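PDB 3WIT: putative Vgr protein from Escherichia coli, which is a type VI secretion system component whose C-terminal triple-stranded beta-helical domain, the part present here, probably forms part of the trimeric spike. Local coordinates for residues E29-L32 with S37-A40; I46-G51 with I56-D61. All blocks are in the same frame, centred on the assembly; numbering follows the deposited sequence.

In the fold
Both contacts are antiparallel strand pairings in one meandering sheet, with two residue pairs in contact 1 (strands 28-34 and 37-42) and three in contact 2 (strands 45-50 and 54-59). Strands 37-42 and 45-50 are neighbours, so backbone bonds of Lys38 to Gln49 and Ala40 to Gln47 join the contacts. Contact 2 is the more buried, its centre about 4 Å from the chain centre against 8 Å for contact 1. In each, isoleucines and leucines fill the buried face and meet other subunits of the trimer. The opposite face differs: selenomethionine Met31 against Ala40 in contact 1, the polar and more exposed Gln47 against Arg57 in contact 2.

Contact 1. Residues E29-L32 with S37-A40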
loop_
_atom_site.group_PDB
_atom_site.type_symbol
_atom_site.label_atom_id
_atom_site.label_comp_id
_atom_site.label_asym_id
_atom_site.label_seq_id
_atom_site.Cartn_x
_atom_site.Cartn_y
_atom_site.Cartn_z
ATOM N N GLU A 29 7.912 12.737 -9.126
ATOM C CA GLU A 29 6.682 12.219 -8.560
ATOM C C GLU A 29 6.198 11.096 -9.439
ATOM O O GLU A 29 6.411 11.157 -10.652
ATOM C CB GLU A 29 5.660 13.344 -8.558
ATOM C CG GLU A 29 4.310 12.962 -8.020
ATOM C CD GLU A 29 3.438 14.193 -7.777
ATOM O OE1 GLU A 29 2.300 14.037 -7.258
ATOM O OE2 GLU A 29 3.908 15.312 -8.107
ATOM N N ILE A 30 5.581 10.084 -8.837
ATOM C CA ILE A 30 4.818 9.086 -9.603
ATOM C C ILE A 30 3.409 9.167 -9.035
ATOM O O ILE A 30 3.242 9.217 -7.805
ATOM C CB ILE A 30 5.360 7.679 -9.362
ATOM C CG1 ILE A 30 6.691 7.509 -10.060
ATOM C CG2 ILE A 30 4.345 6.605 -9.870
ATOM C CD1 ILE A 30 7.484 6.290 -9.587
HETATM N N MSE A 31 2.398 9.231 -9.899
HETATM C CA MSE A 31 1.008 9.285 -9.429
HETATM C C MSE A 31 0.136 8.267 -10.166
HETATM O O MSE A 31 0.187 8.179 -11.395
HETATM C CB MSE A 31 0.447 10.697 -9.651
HETATM C CG MSE A 31 -1.059 10.796 -9.576
HETATM SE SE MSE A 31 -1.601 10.804 -7.724
HETATM C CE MSE A 31 -1.259 12.682 -7.372
ATOM N N LEU A 32 -0.674 7.518 -9.425
ATOM C CA LEU A 32 -1.671 6.633 -10.029
ATOM C C LEU A 32 -3.000 7.066 -9.427
ATOM O O LEU A 32 -3.161 7.038 -8.216
ATOM C CB LEU A 32 -1.423 5.196 -9.622
ATOM C CG LEU A 32 -0.060 4.614 -9.974
ATOM C CD1 LEU A 32 0.062 3.183 -9.443
ATOM C CD2 LEU A 32 0.040 4.657 -11.473
ATOM N N SER A 37 -9.424 7.598 -5.734
ATOM C CA SER A 37 -8.445 6.629 -5.257
ATOM C C SER A 37 -7.086 6.961 -5.860
ATOM O O SER A 37 -6.955 7.051 -7.088
ATOM C CB SER A 37 -8.866 5.216 -5.661
ATOM O OG SER A 37 -10.278 5.056 -5.541
ATOM N N LYS A 38 -6.082 7.151 -5.008
ATOM C CA LYS A 38 -4.774 7.629 -5.473
ATOM C C LYS A 38 -3.655 6.960 -4.731
ATOM O O LYS A 38 -3.766 6.706 -3.528
ATOM C CB LYS A 38 -4.641 9.138 -5.235
ATOM C CG LYS A 38 -5.657 9.997 -5.918
ATOM C CD LYS A 38 -5.270 11.465 -5.728
ATOM C CE LYS A 38 -6.106 12.386 -6.595
ATOM N NZ LYS A 38 -7.558 12.304 -6.276
ATOM N N ILE A 39 -2.570 6.678 -5.453
ATOM C CA ILE A 39 -1.289 6.331 -4.859
ATOM C C ILE A 39 -0.260 7.324 -5.416
ATOM O O ILE A 39 -0.172 7.517 -6.645
ATOM C CB ILE A 39 -0.842 4.904 -5.200
ATOM C CG1 ILE A 39 -1.765 3.876 -4.561
ATOM C CG2 ILE A 39 0.585 4.659 -4.676
ATOM C CD1 ILE A 39 -1.507 2.424 -5.039
ATOM N N ALA A 40 0.476 7.999 -4.532
ATOM C CA ALA A 40 1.507 8.958 -4.964
ATOM C C ALA A 40 2.832 8.643 -4.300
ATOM O O ALA A 40 2.875 8.318 -3.108
ATOM C CB ALA A 40 1.097 10.382 -4.618
#
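Met31, present as selenomethionine, lies opposite Ala40 in the hairpin of strands 28-34 and 37-42, the two forming a non-hydrogen-bonded antiparallel pair on one face of the sheet. Met31 carries CG anti to its own backbone nitrogen (chi1 164°) and bends at the next two torsions, which carry the selenium toward strand 37-42, above the gap between the strands, instead of letting the chain run straight out. SE comes within 4.1 Å of Ala40 CB. Along the same strand, the aliphatic part of Lys38 reaches SE through its CD, at 4.2 Å. The selenium thus touches two residues of strand 37-42 on the same face, and SE also lies 3.7 Å from Ile39 O, the carbonyl oxygen between them. Lys38 then bends at its last torsion, and NZ makes a weak hydrogen bond to Glu35 O.

On the other face Leu32 and Ile39 form the hydrogen-bonded pair, CB to CB 4.5 Å. Two backbone bonds lock them together: Leu32 N to Ile39 O at 2.8 Å, and Ile39 N to Leu32 O, also 2.8 Å. Leu32 O is approached in addition by Lys38 CA, at 3.2 Å, and Ile30 O by Ala40 CA, at 3.3 Å, as expected for close antiparallel strands. Both branched side chains are buried.

Strand 2-8 flanks the hairpin beside 28-34, Ala4 touching Leu32, and strand 45-50 flanks it beside 37-42, Leu48 touching Ile39. The leucine-isoleucine face turns to the trimer interior: Leu32 packs on Leu32 of the third subunit and Ile30 of the second, Ile39 on Ile39 of the third and Ile46 of the second, while Ser37 OG is hydrogen-bonded to Thr42 O of the second subunit.

Contact 2. Residues I46-G51 with I56-D61; sequences IQLQVG and IRLSKD
The hairpin of strands 45-50 and 54-59 is one antiparallel unit of the sheet that each chain contributes to the triple-stranded beta-helix. Ile46 pairs with Leu58 and Leu48 with Ile56 as hydrogen-bonded pairs, each joined by two backbone bonds; Leu58 N to Ile46 O, at 2.8 Å, is nearly straight (176°). Gln47 and Arg57 form the non-hydrogen-bonded pair between them.

The four aliphatic side chains share one face. Leu48 CD1 is the meeting point: it lies 4.2 Å from Ile56 CB and, reaching diagonally past the direct pair, 4.0 Å from Leu58 CD1. Ile46 meets Leu58 closer to the backbone, CB to CB 4.3 Å. Other chains pack on this face, Leu48 on Leu48 of the third subunit and on Leu58 of the second.

On the opposite face, with chi1 at 167°, Arg57 leaves the strand on the far side from its own nitrogen; two bends, at chi2 and chi3, bring the guanidinium beside the oxygen end of the Gln47 amide, with one of its faces turned to OE1. Gln47 OE1 lies 3.2 Å from Arg57 NH1 and equally near Arg57 CD, the two planes turned 54° apart. The approach to NH1 is too poorly angled for a hydrogen bond. The other end of the amide is held along its own strand, Gln47 NE2 donating to Gln49 OE1 at 2.9 Å from above that carbonyl's plane.

At the turn, Ser59 OG accepts from Asp61 N at 3.0 Å, an ST turn. The chemistry therefore divides by face: directional backbone bonds hold the strands, close-packed hydrocarbon joins them to the trimer core, and the outer glutamine-arginine pair rests on contact with the arginine's CD and a probably modest, undirected attraction to the cation.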
loop_
_atom_site.group_PDB
_atom_site.type_symbol
_atom_site.label_atom_id
_atom_site.label_comp_id
_atom_site.label_asym_id
_atom_site.label_seq_id
_atom_site.Cartn_x
_atom_site.Cartn_y
_atom_site.Cartn_z
ATOM N N ILE A 46 5.217 7.954 0.534
ATOM C CA ILE A 46 4.182 7.322 -0.265
ATOM C C ILE A 46 2.849 7.592 0.402
ATOM O O ILE A 46 2.725 7.507 1.628
ATOM C CB ILE A 46 4.409 5.799 -0.351
ATOM C CG1 ILE A 46 5.783 5.510 -0.966
ATOM C CG2 ILE A 46 3.239 5.119 -1.101
ATOM C CD1 ILE A 46 6.169 3.984 -1.048
ATOM N N GLN A 47 1.857 7.974 -0.386
ATOM C CA GLN A 47 0.504 8.099 0.176
ATOM C C GLN A 47 -0.491 7.312 -0.663
ATOM O O GLN A 47 -0.488 7.416 -1.888
ATOM C CB GLN A 47 0.098 9.561 0.241
ATOM C CG GLN A 47 -1.264 9.773 0.874
ATOM C CD GLN A 47 -1.376 11.133 1.474
ATOM O OE1 GLN A 47 -0.515 11.555 2.237
ATOM N NE2 GLN A 47 -2.421 11.852 1.108
ATOM N N LEU A 48 -1.325 6.517 0.008
ATOM C CA LEU A 48 -2.421 5.810 -0.614
ATOM C C LEU A 48 -3.683 6.342 0.026
ATOM O O LEU A 48 -3.767 6.415 1.259
ATOM C CB LEU A 48 -2.290 4.304 -0.358
ATOM C CG LEU A 48 -0.969 3.593 -0.719
ATOM C CD1 LEU A 48 0.014 3.529 0.446
ATOM C CD2 LEU A 48 -1.245 2.162 -1.199
ATOM N N GLN A 49 -4.667 6.729 -0.785
ATOM C CA GLN A 49 -5.894 7.270 -0.221
ATOM C C GLN A 49 -7.078 7.025 -1.091
ATOM O O GLN A 49 -6.963 6.871 -2.317
ATOM C CB GLN A 49 -5.789 8.771 0.011
ATOM C CG GLN A 49 -5.475 9.543 -1.221
ATOM C CD GLN A 49 -5.179 10.989 -0.892
ATOM O OE1 GLN A 49 -4.114 11.507 -1.233
ATOM N NE2 GLN A 49 -6.112 11.643 -0.198
ATOM N N VAL A 50 -8.236 7.018 -0.446
ATOM C CA VAL A 50 -9.501 6.856 -1.134
ATOM C C VAL A 50 -10.457 7.831 -0.489
ATOM O O VAL A 50 -10.753 7.741 0.714
ATOM C CB VAL A 50 -10.063 5.447 -1.008
ATOM C CG1 VAL A 50 -11.384 5.365 -1.733
ATOM C CG2 VAL A 50 -9.055 4.410 -1.582
ATOM N N GLY A 51 -10.941 8.772 -1.281
ATOM C CA GLY A 51 -11.831 9.812 -0.758
ATOM C C GLY A 51 -11.040 10.670 0.210
ATOM O O GLY A 51 -9.802 10.684 0.179
ATOM N N ILE A 56 -3.358 5.880 3.981
ATOM C CA ILE A 56 -2.129 5.322 4.529
ATOM C C ILE A 56 -0.977 6.169 4.021
ATOM O O ILE A 56 -0.799 6.325 2.810
ATOM C CB ILE A 56 -1.923 3.873 4.105
ATOM C CG1 ILE A 56 -3.058 3.018 4.663
ATOM C CG2 ILE A 56 -0.547 3.355 4.587
ATOM C CD1 ILE A 56 -3.050 1.602 4.172
ATOM N N ARG A 57 -0.219 6.748 4.942
ATOM C CA ARG A 57 0.943 7.533 4.571
ATOM C C ARG A 57 2.215 6.906 5.144
ATOM O O ARG A 57 2.278 6.558 6.330
ATOM C CB ARG A 57 0.793 8.954 5.096
ATOM C CG ARG A 57 2.093 9.705 5.022
ATOM C CD ARG A 57 2.149 10.624 3.827
ATOM N NE ARG A 57 2.304 12.006 4.274
ATOM C CZ ARG A 57 1.376 12.680 4.952
ATOM N NH1 ARG A 57 0.214 12.100 5.260
ATOM N NH2 ARG A 57 1.610 13.939 5.326
ATOM N N LEU A 58 3.226 6.772 4.301
ATOM C CA LEU A 58 4.532 6.286 4.717
ATOM C C LEU A 58 5.547 7.395 4.511
ATOM O O LEU A 58 5.591 8.013 3.426
ATOM C CB LEU A 58 4.925 5.085 3.843
ATOM C CG LEU A 58 4.167 3.757 3.982
ATOM C CD1 LEU A 58 2.852 3.762 3.242
ATOM C CD2 LEU A 58 5.068 2.637 3.439
ATOM N N SER A 59 6.374 7.642 5.521
ATOM C CA SER A 59 7.412 8.664 5.425
ATOM C C SER A 59 8.654 8.049 6.010
ATOM O O SER A 59 8.600 6.938 6.523
ATOM C CB SER A 59 7.031 9.865 6.256
ATOM O OG SER A 59 7.340 9.630 7.623
ATOM N N LYS A 60 9.759 8.781 5.980
ATOM C CA LYS A 60 11.022 8.295 6.539
ATOM C C LYS A 60 10.896 7.936 8.019
ATOM O O LYS A 60 11.624 7.079 8.526
ATOM C CB LYS A 60 12.116 9.354 6.368
ATOM C CG LYS A 60 13.175 8.990 5.331
ATOM C CD LYS A 60 13.552 10.181 4.426
ATOM C CE LYS A 60 13.135 9.951 2.959
ATOM N NZ LYS A 60 12.500 11.158 2.327
ATOM N N ASP A 61 9.984 8.618 8.709
ATOM C CA ASP A 61 9.864 8.514 10.157
ATOM C C ASP A 61 8.771 7.549 10.638
ATOM O O ASP A 61 8.725 7.193 11.825
ATOM C CB ASP A 61 9.606 9.885 10.750
ATOM C CG ASP A 61 10.751 10.847 10.503
ATOM O OD1 ASP A 61 11.931 10.416 10.565
ATOM O OD2 ASP A 61 10.467 12.034 10.245
#